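Local coordinates for protein Methylcobalamin\: coenzyme M methyltransferase (Methanosarcina mazei, PDB 4AY7) that probably catalyses methyl transfer from a methylated corrinoid, methylcobalamin, to coenzyme M in methanogenesis, as a zinc-dependent enzyme with a TIM-barrel fold, at residues L245-C248 / G249-P253; D217-S220 / P221-R225; L266-E269 / E270-S274; T17-L20 / A21-G25. All coordinates share one frame; numbering follows the deposited sequence.

Interaction 1: residues L245-C248 / G249-P253. With ZN (zinc ion), chain C.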
ATOM      1  N   LEU A 245      -1.181   1.360   6.906  1.00 16.53           N
ATOM      2  CA  LEU A 245      -2.483   1.581   6.317  1.00 16.35           C
ATOM      3  C   LEU A 245      -2.418   2.840   5.452  1.00 16.60           C
ATOM      4  O   LEU A 245      -2.106   3.927   5.941  1.00 16.09           O
ATOM      5  CB  LEU A 245      -3.526   1.766   7.403  1.00 16.75           C
ATOM      6  CG  LEU A 245      -4.864   2.259   6.973  1.00 16.95           C
ATOM      7  CD1 LEU A 245      -5.488   1.118   6.143  1.00 17.14           C
ATOM      8  CD2 LEU A 245      -5.748   2.496   8.175  1.00 17.72           C
ATOM      9  N   HIS A 246      -2.768   2.672   4.187  1.00 16.64           N
ATOM     10  CA  HIS A 246      -2.838   3.782   3.262  1.00 17.65           C
ATOM     11  C   HIS A 246      -4.260   4.008   2.823  1.00 18.55           C
ATOM     12  O   HIS A 246      -4.858   3.071   2.222  1.00 18.65           O
ATOM     13  CB  HIS A 246      -1.930   3.520   2.098  1.00 18.47           C
ATOM     14  CG  HIS A 246      -2.087   4.555   1.016  1.00 20.49           C
ATOM     15  ND1 HIS A 246      -1.411   5.686   1.012  1.00 20.48           N
ATOM     16  CD2 HIS A 246      -2.946   4.621  -0.076  1.00 23.05           C
ATOM     17  CE1 HIS A 246      -1.826   6.489   0.021  1.00 21.64           C
ATOM     18  NE2 HIS A 246      -2.709   5.823  -0.688  1.00 24.47           N
ATOM     19  N   ILE A 247      -4.829   5.182   3.056  1.00 19.23           N
ATOM     20  CA  ILE A 247      -6.212   5.446   2.607  1.00 20.63           C
ATOM     21  C   ILE A 247      -6.124   6.732   1.837  1.00 22.48           C
ATOM     22  O   ILE A 247      -5.650   7.752   2.362  1.00 21.48           O
ATOM     23  CB  ILE A 247      -7.264   5.554   3.733  1.00 20.21           C
ATOM     24  CG1 ILE A 247      -7.451   4.208   4.456  1.00 20.11           C
ATOM     25  CG2 ILE A 247      -8.654   6.005   3.215  1.00 20.45           C
ATOM     26  CD1 ILE A 247      -8.477   4.270   5.621  1.00 20.86           C
ATOM     27  N   CYS A 248      -6.458   6.641   0.549  1.00 24.81           N
ATOM     28  CA  CYS A 248      -6.262   7.751  -0.372  1.00 28.49           C
ATOM     29  C   CYS A 248      -7.307   8.793  -0.001  1.00 27.79           C
ATOM     30  O   CYS A 248      -8.362   8.462   0.534  1.00 29.71           O
ATOM     31  CB  CYS A 248      -6.627   7.353  -1.835  1.00 31.81           C
ATOM     32  SG  CYS A 248      -6.040   5.755  -2.399  1.00 39.45           S
ATOM     33  N   GLY A 249      -7.082  10.013  -0.425  1.00 28.30           N
ATOM     34  CA  GLY A 249      -8.158  10.996  -0.399  1.00 29.92           C
ATOM     35  C   GLY A 249      -8.087  11.914   0.819  1.00 29.24           C
ATOM     36  O   GLY A 249      -7.106  11.904   1.553  1.00 27.08           O
ATOM     37  N   ASN A 250      -9.152  12.705   0.989  1.00 31.24           N
ATOM     38  CA  ASN A 250      -9.302  13.680   2.104  1.00 32.00           C
ATOM     39  C   ASN A 250      -9.696  12.892   3.380  1.00 27.63           C
ATOM     40  O   ASN A 250     -10.855  12.861   3.751  1.00 28.71           O
ATOM     41  CB  ASN A 250     -10.417  14.682   1.709  1.00 36.77           C
ATOM     42  CG  ASN A 250     -10.286  15.160   0.253  1.00 41.29           C
ATOM     43  OD1 ASN A 250      -9.455  16.009  -0.041  1.00 44.99           O
ATOM     44  ND2 ASN A 250     -11.068  14.579  -0.667  1.00 41.23           N
ATOM     45  N   VAL A 251      -8.725  12.217   3.987  1.00 24.32           N
ATOM     46  CA  VAL A 251      -8.940  11.398   5.164  1.00 22.53           C
ATOM     47  C   VAL A 251      -8.932  12.184   6.482  1.00 22.82           C
ATOM     48  O   VAL A 251      -9.050  11.551   7.490  1.00 23.00           O
ATOM     49  CB  VAL A 251      -7.902  10.245   5.301  1.00 21.68           C
ATOM     50  CG1 VAL A 251      -8.043   9.252   4.185  1.00 22.50           C
ATOM     51  CG2 VAL A 251      -6.454  10.741   5.340  1.00 21.94           C
ATOM     52  N   ASN A 252      -8.799  13.525   6.522  1.00 23.43           N
ATOM     53  CA  ASN A 252      -8.791  14.184   7.838  1.00 24.22           C
ATOM     54  C   ASN A 252      -9.968  13.823   8.768  1.00 24.21           C
ATOM     55  O   ASN A 252      -9.774  13.719   9.995  1.00 23.36           O
ATOM     56  CB  ASN A 252      -8.674  15.688   7.740  1.00 26.85           C
ATOM     57  CG  ASN A 252      -7.253  16.127   7.431  1.00 27.69           C
ATOM     58  OD1 ASN A 252      -6.309  15.465   7.811  1.00 28.98           O
ATOM     59  ND2 ASN A 252      -7.120  17.139   6.627  1.00 29.31           N
ATOM     60  N   PRO A 253     -11.177  13.595   8.200  1.00 23.46           N
ATOM     61  CA  PRO A 253     -12.328  13.332   9.114  1.00 23.90           C
ATOM     62  C   PRO A 253     -12.289  11.964   9.792  1.00 23.11           C
ATOM     63  O   PRO A 253     -12.994  11.758  10.769  1.00 25.36           O
ATOM     64  CB  PRO A 253     -13.542  13.486   8.225  1.00 24.85           C
ATOM     65  CG  PRO A 253     -13.059  14.258   7.007  1.00 25.09           C
ATOM     66  CD  PRO A 253     -11.605  13.974   6.836  1.00 24.12           C
TER
HETATM   67 ZN    ZN C 500      -3.895   6.844  -2.283  1.00 46.90          ZN
HETATM   68  O   HOH W   1      -4.762  10.380   2.043  1.00 24.60           O
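Between Ile-247 and Val-251 the backbone leaves strand 242-246 and bends sharply before helix 252-259 begins. Gly-249 permits the bend. Its phi is 99°, and a CB at these backbone angles would collide with the carbonyl oxygen of Cys-248. Asn-250 comes next, at the centre of an inverse gamma turn with a weak hydrogen bond of 2.9 Å from Val-251 N to Gly-249 O. One water donates to both Ile-247 O and Gly-249 O and so ties the two arms of the bend together. Across the bend, Val-251 points its side chain back at Ile-247. Val-251 CG1 lies 3.4 Å from Ile-247 CG2, a close approach for two methyls. The same methyl is 3.4 Å from Ile-247 O, so one branch of Val-251 meets both the side chain and the backbone of Ile-247. This is the C-terminal end of a TIM-barrel strand and the loop after it, the end where such barrels carry their active sites. Together they supply two zinc ligands. His-246 NE2 binds the zinc ion at 2.2 Å, and Cys-248 SG binds it at 2.4 Å. With its CG anti to the backbone N (chi1 173°), His-246 presents NE2 to the metal, while its ND1 is hydrogen-bonded to Ser-267 OG, a second-shell group that helps to fix the ring rotation. Cys-248 points away from residues 249-253, with SG anti to its carbonyl carbon (chi1 -44°). Cys-325 SG is the third protein ligand. Beyond the bend, Asn-250 ND2 is hydrogen-bonded to Asp-217 OD1.

Interaction 2: residues D217-S220 / P221-R225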
ATOM      1  N   ASP A 217     -14.105   9.983   0.851  1.00 29.36           N
ATOM      2  CA  ASP A 217     -14.587  10.312  -0.468  1.00 30.81           C
ATOM      3  C   ASP A 217     -15.632   9.297  -0.943  1.00 32.45           C
ATOM      4  O   ASP A 217     -16.429   9.649  -1.805  1.00 31.77           O
ATOM      5  CB  ASP A 217     -13.463  10.352  -1.490  1.00 32.55           C
ATOM      6  CG  ASP A 217     -12.468  11.473  -1.229  1.00 35.14           C
ATOM      7  OD1 ASP A 217     -12.924  12.568  -0.872  1.00 38.98           O
ATOM      8  OD2 ASP A 217     -11.236  11.270  -1.383  1.00 36.62           O
ATOM      9  N   LEU A 218     -15.614   8.062  -0.406  1.00 31.79           N
ATOM     10  CA  LEU A 218     -16.501   6.946  -0.850  1.00 32.58           C
ATOM     11  C   LEU A 218     -17.436   6.474   0.285  1.00 34.80           C
ATOM     12  O   LEU A 218     -18.588   6.187   0.006  1.00 36.03           O
ATOM     13  CB  LEU A 218     -15.670   5.767  -1.363  1.00 32.19           C
ATOM     14  CG  LEU A 218     -14.870   6.077  -2.654  1.00 32.96           C
ATOM     15  CD1 LEU A 218     -13.696   5.149  -3.006  1.00 32.21           C
ATOM     16  CD2 LEU A 218     -15.856   6.177  -3.793  1.00 32.84           C
ATOM     17  N   MET A 219     -16.935   6.346   1.523  1.00 32.42           N
ATOM     18  CA  MET A 219     -17.769   5.919   2.684  1.00 32.14           C
ATOM     19  C   MET A 219     -17.756   7.012   3.764  1.00 31.31           C
ATOM     20  O   MET A 219     -16.697   7.541   4.066  1.00 29.01           O
ATOM     21  CB  MET A 219     -17.212   4.612   3.290  1.00 33.54           C
ATOM     22  CG  MET A 219     -17.283   3.404   2.386  1.00 35.69           C
ATOM     23  SD  MET A 219     -18.955   2.733   2.149  1.00 44.47           S
ATOM     24  CE  MET A 219     -19.421   2.366   3.866  1.00 39.60           C
ATOM     25  N   SER A 220     -18.913   7.315   4.345  1.00 30.18           N
ATOM     26  CA  SER A 220     -19.028   8.249   5.412  1.00 29.28           C
ATOM     27  C   SER A 220     -18.101   7.901   6.581  1.00 28.37           C
ATOM     28  O   SER A 220     -17.982   6.714   6.936  1.00 27.19           O
ATOM     29  CB  SER A 220     -20.459   8.286   5.960  1.00 30.64           C
ATOM     30  OG  SER A 220     -20.776   7.121   6.724  1.00 30.07           O
ATOM     31  N   PRO A 221     -17.548   8.927   7.239  1.00 27.28           N
ATOM     32  CA  PRO A 221     -16.774   8.761   8.457  1.00 26.27           C
ATOM     33  C   PRO A 221     -17.537   8.022   9.543  1.00 26.33           C
ATOM     34  O   PRO A 221     -16.978   7.173  10.248  1.00 24.76           O
ATOM     35  CB  PRO A 221     -16.456  10.211   8.884  1.00 28.21           C
ATOM     36  CG  PRO A 221     -16.478  10.975   7.546  1.00 28.39           C
ATOM     37  CD  PRO A 221     -17.533  10.312   6.733  1.00 28.32           C
ATOM     38  N   ASP A 222     -18.815   8.340   9.685  1.00 27.97           N
ATOM     39  CA  ASP A 222     -19.658   7.591  10.589  1.00 28.59           C
ATOM     40  C   ASP A 222     -19.655   6.085  10.254  1.00 26.56           C
ATOM     41  O   ASP A 222     -19.637   5.262  11.215  1.00 24.95           O
ATOM     42  CB  ASP A 222     -21.110   8.072  10.523  1.00 31.32           C
ATOM     43  CG  ASP A 222     -21.343   9.293  11.385  1.00 34.07           C
ATOM     44  OD1 ASP A 222     -20.422   9.733  12.104  1.00 34.76           O
ATOM     45  OD2 ASP A 222     -22.496   9.774  11.403  1.00 39.95           O
ATOM     46  N   SER A 223     -19.668   5.727   8.955  1.00 25.18           N
ATOM     47  CA  SER A 223     -19.584   4.335   8.548  0.70 24.87           C
ATOM     48  C   SER A 223     -18.243   3.710   8.787  1.00 23.32           C
ATOM     49  O   SER A 223     -18.151   2.481   9.106  1.00 21.27           O
ATOM     50  CB  SER A 223     -19.932   4.167   7.082  0.70 25.81           C
ATOM     51  OG  SER A 223     -21.338   4.266   7.005  0.70 28.18           O
ATOM     52  N   PHE A 224     -17.179   4.536   8.653  1.00 22.38           N
ATOM     53  CA  PHE A 224     -15.866   4.055   8.993  1.00 21.36           C
ATOM     54  C   PHE A 224     -15.849   3.605  10.467  1.00 22.16           C
ATOM     55  O   PHE A 224     -15.295   2.545  10.804  1.00 22.05           O
ATOM     56  CB  PHE A 224     -14.821   5.157   8.754  1.00 20.76           C
ATOM     57  CG  PHE A 224     -13.431   4.711   9.012  1.00 20.06           C
ATOM     58  CD1 PHE A 224     -12.896   4.789  10.304  1.00 19.35           C
ATOM     59  CD2 PHE A 224     -12.621   4.202   7.953  1.00 19.40           C
ATOM     60  CE1 PHE A 224     -11.621   4.333  10.524  1.00 19.00           C
ATOM     61  CE2 PHE A 224     -11.356   3.726   8.189  1.00 18.73           C
ATOM     62  CZ  PHE A 224     -10.820   3.858   9.473  1.00 18.59           C
ATOM     63  N   ARG A 225     -16.343   4.473  11.350  1.00 22.82           N
ATOM     64  CA  ARG A 225     -16.313   4.173  12.797  1.00 24.43           C
ATOM     65  C   ARG A 225     -17.252   3.061  13.168  1.00 25.08           C
ATOM     66  O   ARG A 225     -16.915   2.229  13.986  1.00 25.92           O
ATOM     67  CB  ARG A 225     -16.586   5.402  13.649  1.00 25.57           C
ATOM     68  CG  ARG A 225     -15.416   6.373  13.592  1.00 26.19           C
ATOM     69  CD  ARG A 225     -15.730   7.623  14.343  1.00 28.27           C
ATOM     70  NE  ARG A 225     -16.686   8.530  13.699  1.00 29.68           N
ATOM     71  CZ  ARG A 225     -16.354   9.544  12.916  1.00 29.80           C
ATOM     72  NH1 ARG A 225     -15.088   9.797  12.591  1.00 30.57           N
ATOM     73  NH2 ARG A 225     -17.312  10.313  12.470  1.00 31.18           N
TER
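Ser-220 starts helix 221-238, and Phe-224 N donates to Ser-220 O at 2.9 Å, closing the first helical turn, with the donor in the carbonyl plane and a C=O...N angle of 156°. Ser-220 is the N-cap of this helix. Its OG sits between the backbone N and the carbonyl carbon (chi1 73°), and from there it accepts from Ser-223 N at 2.9 Å. The capping bond gives Ser-223 N, in the first turn, a side-chain acceptor besides its weak bond to Ser-220 O. Ser-223 OG also donates to Ser-220 OG at 2.9 Å, but Ser-223 has a second conformer, so this bond may not always be present. Met-219 bends at both chi2 and chi3 and brings its CE methyl to 3.7 Å from Ser-223 CB. Phe-224 turns away from the cap and packs on Ile-254 of helix 252-259 and on Ile-247. Arg-225 curls back along its own helix, and its NH1 forms a salt bridge with Asp-257 of helix 252-259. Its guanidinium lays one face over Pro-221 O, which lies 3.6 Å from the plane. NH2 of Arg-225 reaches Asp-222 OD1, which is tilted from the guanidinium plane, in a salt bridge of 3.2 Å, meeting the anti side of that oxygen 17° out of the carboxylate plane.

Interaction 3: residues L266-E269 / E270-S274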
ATOM      1  N   LEU A 266       0.758   5.043   9.277  1.00 17.12           N
ATOM      2  CA  LEU A 266      -0.222   5.551   8.391  1.00 17.33           C
ATOM      3  C   LEU A 266       0.372   6.310   7.184  1.00 17.84           C
ATOM      4  O   LEU A 266       1.188   7.189   7.295  1.00 18.46           O
ATOM      5  CB  LEU A 266      -1.227   6.438   9.122  1.00 17.22           C
ATOM      6  CG  LEU A 266      -1.887   5.852  10.323  1.00 17.64           C
ATOM      7  CD1 LEU A 266      -2.746   6.937  10.935  1.00 18.34           C
ATOM      8  CD2 LEU A 266      -2.734   4.637   9.955  1.00 17.07           C
ATOM      9  N   SER A 267      -0.034   5.893   5.991  1.00 18.69           N
ATOM     10  CA  SER A 267       0.475   6.484   4.712  1.00 19.24           C
ATOM     11  C   SER A 267      -0.620   7.365   4.229  1.00 20.14           C
ATOM     12  O   SER A 267      -1.748   6.893   3.962  1.00 21.91           O
ATOM     13  CB  SER A 267       0.802   5.415   3.716  1.00 19.74           C
ATOM     14  OG  SER A 267       0.959   5.918   2.402  1.00 20.50           O
ATOM     15  N   VAL A 268      -0.273   8.629   3.996  1.00 21.22           N
ATOM     16  CA  VAL A 268      -1.230   9.654   3.668  1.00 23.53           C
ATOM     17  C   VAL A 268      -0.751  10.524   2.471  1.00 23.96           C
ATOM     18  O   VAL A 268       0.431  10.622   2.198  1.00 22.82           O
ATOM     19  CB  VAL A 268      -1.408  10.675   4.798  1.00 24.20           C
ATOM     20  CG1 VAL A 268      -2.027   9.983   5.997  1.00 24.86           C
ATOM     21  CG2 VAL A 268      -0.049  11.327   5.154  1.00 24.23           C
ATOM     22  N   GLU A 269      -1.725  11.092   1.802  1.00 25.78           N
ATOM     23  CA  GLU A 269      -1.483  11.948   0.666  1.00 30.80           C
ATOM     24  C   GLU A 269      -1.239  13.352   1.144  1.00 28.84           C
ATOM     25  O   GLU A 269      -1.667  13.769   2.204  1.00 26.20           O
ATOM     26  CB  GLU A 269      -2.725  11.977  -0.225  1.00 33.77           C
ATOM     27  CG  GLU A 269      -2.908  10.766  -1.099  1.00 39.77           C
ATOM     28  CD  GLU A 269      -3.810  11.074  -2.301  1.00 45.38           C
ATOM     29  OE1 GLU A 269      -5.046  10.970  -2.127  1.00 40.85           O
ATOM     30  OE2 GLU A 269      -3.261  11.413  -3.405  1.00 54.75           O
ATOM     31  N   GLU A 270      -0.615  14.101   0.265  1.00 31.33           N
ATOM     32  CA  GLU A 270      -0.323  15.510   0.439  1.00 33.96           C
ATOM     33  C   GLU A 270      -1.593  16.348   0.676  1.00 33.29           C
ATOM     34  O   GLU A 270      -1.565  17.363   1.339  1.00 32.30           O
ATOM     35  CB  GLU A 270       0.339  15.930  -0.910  1.00 36.18           C
ATOM     36  CG  GLU A 270       0.898  17.326  -0.988  1.00 40.64           C
ATOM     37  CD  GLU A 270      -0.202  18.345  -1.181  1.00 44.03           C
ATOM     38  OE1 GLU A 270      -1.106  18.029  -2.004  1.00 43.77           O
ATOM     39  OE2 GLU A 270      -0.184  19.403  -0.463  1.00 45.82           O
ATOM     40  N   LYS A 271      -2.694  15.912   0.050  1.00 34.95           N
ATOM     41  CA  LYS A 271      -4.016  16.560   0.084  1.00 36.79           C
ATOM     42  C   LYS A 271      -4.450  16.964   1.455  1.00 35.24           C
ATOM     43  O   LYS A 271      -5.044  18.029   1.638  1.00 39.99           O
ATOM     44  CB  LYS A 271      -5.098  15.567  -0.412  1.00 41.54           C
ATOM     45  CG  LYS A 271      -5.511  15.640  -1.857  1.00 45.74           C
ATOM     46  CD  LYS A 271      -6.547  14.544  -2.156  1.00 47.23           C
ATOM     47  CE  LYS A 271      -6.431  14.095  -3.619  1.00 49.51           C
ATOM     48  NZ  LYS A 271      -5.262  13.170  -3.732  1.00 49.98           N
ATOM     49  N   ILE A 272      -4.173  16.138   2.452  1.00 31.50           N
ATOM     50  CA  ILE A 272      -4.713  16.414   3.774  1.00 30.83           C
ATOM     51  C   ILE A 272      -3.994  17.547   4.593  1.00 28.90           C
ATOM     52  O   ILE A 272      -4.419  17.908   5.665  1.00 29.06           O
ATOM     53  CB  ILE A 272      -4.864  15.093   4.540  1.00 31.43           C
ATOM     54  CG1 ILE A 272      -3.510  14.569   5.050  1.00 31.80           C
ATOM     55  CG2 ILE A 272      -5.526  14.036   3.615  1.00 30.83           C
ATOM     56  CD1 ILE A 272      -3.636  13.160   5.632  1.00 33.22           C
ATOM     57  N   GLY A 273      -2.913  18.099   4.069  1.00 26.89           N
ATOM     58  CA  GLY A 273      -2.230  19.151   4.755  1.00 25.64           C
ATOM     59  C   GLY A 273      -0.836  18.707   5.029  1.00 24.11           C
ATOM     60  O   GLY A 273      -0.355  17.757   4.421  1.00 23.50           O
ATOM     61  N   SER A 274      -0.170  19.446   5.926  1.00 22.90           N
ATOM     62  CA  SER A 274       1.227  19.240   6.174  1.00 21.81           C
ATOM     63  C   SER A 274       1.502  18.007   7.010  1.00 20.48           C
ATOM     64  O   SER A 274       0.658  17.531   7.755  1.00 20.90           O
ATOM     65  CB  SER A 274       1.745  20.449   6.933  1.00 22.28           C
ATOM     66  OG  SER A 274       1.188  20.494   8.263  1.00 21.27           O
TER
HETATM   67  O   HOH W   2      -0.011  15.123   3.906  1.00 42.67           O
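Glu-269 carries its CG anti to the carbonyl carbon (chi1 -78°) and runs on extended, while Lys-271 is roughly extended through its middle torsions, then bends at the last (chi4 78°) and turns NZ towards the carboxylate. The two side chains lie alongside each other and point the same way. They sit where strand 265-267 of the TIM barrel gives way to a short 3-10 turn, 270-272, at the C-terminal end of the barrel. Lys-271 NZ is 2.7 Å from Glu-269 OE1, to which it donates, and 2.7 Å from Glu-269 OE2 in the salt bridge. The ammonium thus straddles both oxygens, and it meets OE1 from above the carboxylate plane, 38° out of it. Glu-269 OE1 also accepts from Gly-249 N, in the neighbouring zinc-binding loop, and the side chain comes within about 4 Å of the zinc ion (nearest atoms). With an alanine here, Lys-271 would probably lose its carboxylate mate, and Gly-249 N would be left without this acceptor. Ile-272 crosses Val-268 at about a right angle. Ile-272 CD1 presses to 3.4 Å from Val-268 CB, a tight carbon contact, and Ile-272 also touches Val-251 of the zinc-binding loop. Ile-272 N donates to Glu-269 O over 3.5 Å, a weak though fairly straight bond, and Gly-273 N is bonded to Glu-270 O. Gly-273, with positive phi, leads out of the turn towards the N-cap Ser-274. A water closes the bend by donating to Glu-269 O at 2.7 Å and to Gly-273 O at 2.7 Å.

Interaction 4: residues T17-L20 / A21-G25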
ATOM      1  N   THR A  17      16.437  -2.709   9.363  1.00 23.39           N
ATOM      2  CA  THR A  17      16.285  -2.377  10.811  1.00 23.60           C
ATOM      3  C   THR A  17      15.840  -0.932  11.002  1.00 22.20           C
ATOM      4  O   THR A  17      15.034  -0.652  11.898  1.00 21.86           O
ATOM      5  CB  THR A  17      17.480  -2.689  11.708  1.00 24.09           C
ATOM      6  OG1 THR A  17      18.586  -1.954  11.273  1.00 26.87           O
ATOM      7  CG2 THR A  17      17.849  -4.182  11.852  1.00 25.73           C
ATOM      8  N   ARG A  18      16.316  -0.035  10.149  1.00 21.79           N
ATOM      9  CA  ARG A  18      15.919   1.380  10.228  1.00 21.47           C
ATOM     10  C   ARG A  18      14.451   1.509   9.886  1.00 20.01           C
ATOM     11  O   ARG A  18      13.732   2.298  10.524  1.00 18.48           O
ATOM     12  CB  ARG A  18      16.737   2.245   9.295  1.00 22.51           C
ATOM     13  CG  ARG A  18      16.422   3.719   9.354  1.00 23.39           C
ATOM     14  CD  ARG A  18      17.247   4.536   8.399  1.00 23.90           C
ATOM     15  NE  ARG A  18      18.688   4.496   8.728  1.00 24.50           N
ATOM     16  CZ  ARG A  18      19.646   3.943   7.981  1.00 24.71           C
ATOM     17  NH1 ARG A  18      19.378   3.346   6.852  1.00 25.83           N
ATOM     18  NH2 ARG A  18      20.905   3.993   8.380  1.00 26.50           N
ATOM     19  N   LEU A  19      14.011   0.833   8.798  1.00 19.71           N
ATOM     20  CA  LEU A  19      12.597   0.978   8.399  1.00 19.23           C
ATOM     21  C   LEU A  19      11.664   0.534   9.508  1.00 19.22           C
ATOM     22  O   LEU A  19      10.674   1.190   9.815  1.00 19.01           O
ATOM     23  CB  LEU A  19      12.242   0.291   7.047  1.00 18.70           C
ATOM     24  CG  LEU A  19      10.791   0.459   6.549  1.00 18.07           C
ATOM     25  CD1 LEU A  19      10.410   1.945   6.450  1.00 17.91           C
ATOM     26  CD2 LEU A  19      10.547  -0.326   5.233  1.00 17.89           C
ATOM     27  N   LEU A  20      11.936  -0.629  10.055  1.00 20.25           N
ATOM     28  CA  LEU A  20      11.110  -1.211  11.089  1.00 21.11           C
ATOM     29  C   LEU A  20      11.136  -0.329  12.374  1.00 20.87           C
ATOM     30  O   LEU A  20      10.111  -0.029  12.997  1.00 20.64           O
ATOM     31  CB  LEU A  20      11.619  -2.658  11.359  1.00 22.73           C
ATOM     32  CG  LEU A  20      11.324  -3.668  10.254  1.00 22.83           C
ATOM     33  CD1 LEU A  20      11.986  -4.972  10.648  1.00 23.72           C
ATOM     34  CD2 LEU A  20       9.848  -3.886   9.999  1.00 23.05           C
ATOM     35  N   ALA A  21      12.313   0.113  12.742  1.00 21.43           N
ATOM     36  CA  ALA A  21      12.459   1.064  13.898  1.00 20.97           C
ATOM     37  C   ALA A  21      11.645   2.336  13.663  1.00 20.35           C
ATOM     38  O   ALA A  21      10.812   2.774  14.530  1.00 20.64           O
ATOM     39  CB  ALA A  21      13.930   1.371  14.165  1.00 21.57           C
ATOM     40  N   ALA A  22      11.792   2.900  12.480  1.00 19.79           N
ATOM     41  CA  ALA A  22      11.007   4.096  12.131  1.00 19.05           C
ATOM     42  C   ALA A  22       9.527   3.981  12.245  1.00 18.71           C
ATOM     43  O   ALA A  22       8.855   4.875  12.758  1.00 17.72           O
ATOM     44  CB  ALA A  22      11.414   4.632  10.755  1.00 18.87           C
ATOM     45  N   LEU A  23       8.996   2.871  11.685  1.00 18.57           N
ATOM     46  CA  LEU A  23       7.587   2.615  11.695  1.00 18.87           C
ATOM     47  C   LEU A  23       7.106   2.353  13.112  1.00 19.10           C
ATOM     48  O   LEU A  23       6.019   2.771  13.483  1.00 19.49           O
ATOM     49  CB  LEU A  23       7.197   1.470  10.711  1.00 18.40           C
ATOM     50  CG  LEU A  23       7.357   1.771   9.228  1.00 18.21           C
ATOM     51  CD1 LEU A  23       7.263   0.519   8.312  1.00 18.04           C
ATOM     52  CD2 LEU A  23       6.346   2.906   8.877  1.00 18.46           C
ATOM     53  N   LYS A  24       7.887   1.663  13.907  1.00 20.13           N
ATOM     54  CA  LYS A  24       7.472   1.426  15.270  1.00 21.40           C
ATOM     55  C   LYS A  24       7.636   2.644  16.191  1.00 22.27           C
ATOM     56  O   LYS A  24       7.095   2.652  17.305  1.00 23.59           O
ATOM     57  CB  LYS A  24       8.261   0.285  15.829  1.00 23.37           C
ATOM     58  CG  LYS A  24       7.933  -1.059  15.219  1.00 25.07           C
ATOM     59  CD  LYS A  24       8.623  -2.084  16.100  1.00 28.53           C
ATOM     60  CE  LYS A  24       8.840  -3.413  15.412  1.00 31.74           C
ATOM     61  NZ  LYS A  24       9.813  -4.194  16.236  1.00 36.30           N
ATOM     62  N   GLY A  25       8.332   3.673  15.746  1.00 21.84           N
ATOM     63  CA  GLY A  25       8.548   4.866  16.609  1.00 23.21           C
ATOM     64  C   GLY A  25       9.727   4.738  17.534  1.00 23.83           C
ATOM     65  O   GLY A  25       9.855   5.491  18.519  1.00 25.17           O
TER
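Leu-19 and Leu-23 stand one turn apart on helix 15-24 and meet by their CD1 methyls, with Leu-19 CD1 3.9 Å from Leu-23 CD1. Their first torsions differ. Leu-19 holds CG anti to the backbone N (chi1 -178°), whereas Leu-23 holds CG anti to the carbonyl carbon (chi1 -68°), and the two side chains meet aslant. The latter setting also places Leu-23 CG 3.4 Å from Leu-19 O. The same first torsion in Lys-24 sets its CG 3.3 Å from Leu-20 O, and the chain extends from there. Ala-21 and Ala-22 are small and keep close to the backbone: Ala-22 CB lies 3.3 Å from Arg-18 O. Regular helical bonds run beneath the side chains, such as Ala-22 N to Arg-18 O at 2.8 Å and Lys-24 N to Leu-20 O at 2.9 Å. Gly-25, with positive phi, is the C-prime residue of the Schellman motif that ends the helix. A serine in place of Leu-23 would probably open a gap beside Leu-19 CD1 and leave Val-242, Val-244 and Val-320 less well packed. Arg-18 points away and forms a salt bridge with Asp-29. Through Leu-19, Leu-20 and Leu-23 the helix lies against the N-terminal ends of barrel strands, touching Val-206 of strand 206-210, Val-242 and Val-244 of strand 242-246, and Val-320 of strand 320-323.

Overall arrangement
Along the chain the order is interaction 4, then 2, 1 and 3. Interactions 1 and 3 are closest, with centres about 7 Å apart. They follow strands 242-246 and 265-267, neighbours in the parallel barrel sheet, and helix 252-259 links the two strands. Both lie beside the zinc ion. Interaction 2 is about 11 Å from interaction 1, centre to centre. It starts helix 221-238, which leads into strand 242-246, and it touches the zinc-binding loop. Interaction 4 stands apart, about 20 Å from interaction 3 and about 30 Å from interaction 2, between centres. Its helix packs at the N-terminal ends of the strands, so the four contacts mark both ends of one TIM barrel, with the metal site at the C-terminal end.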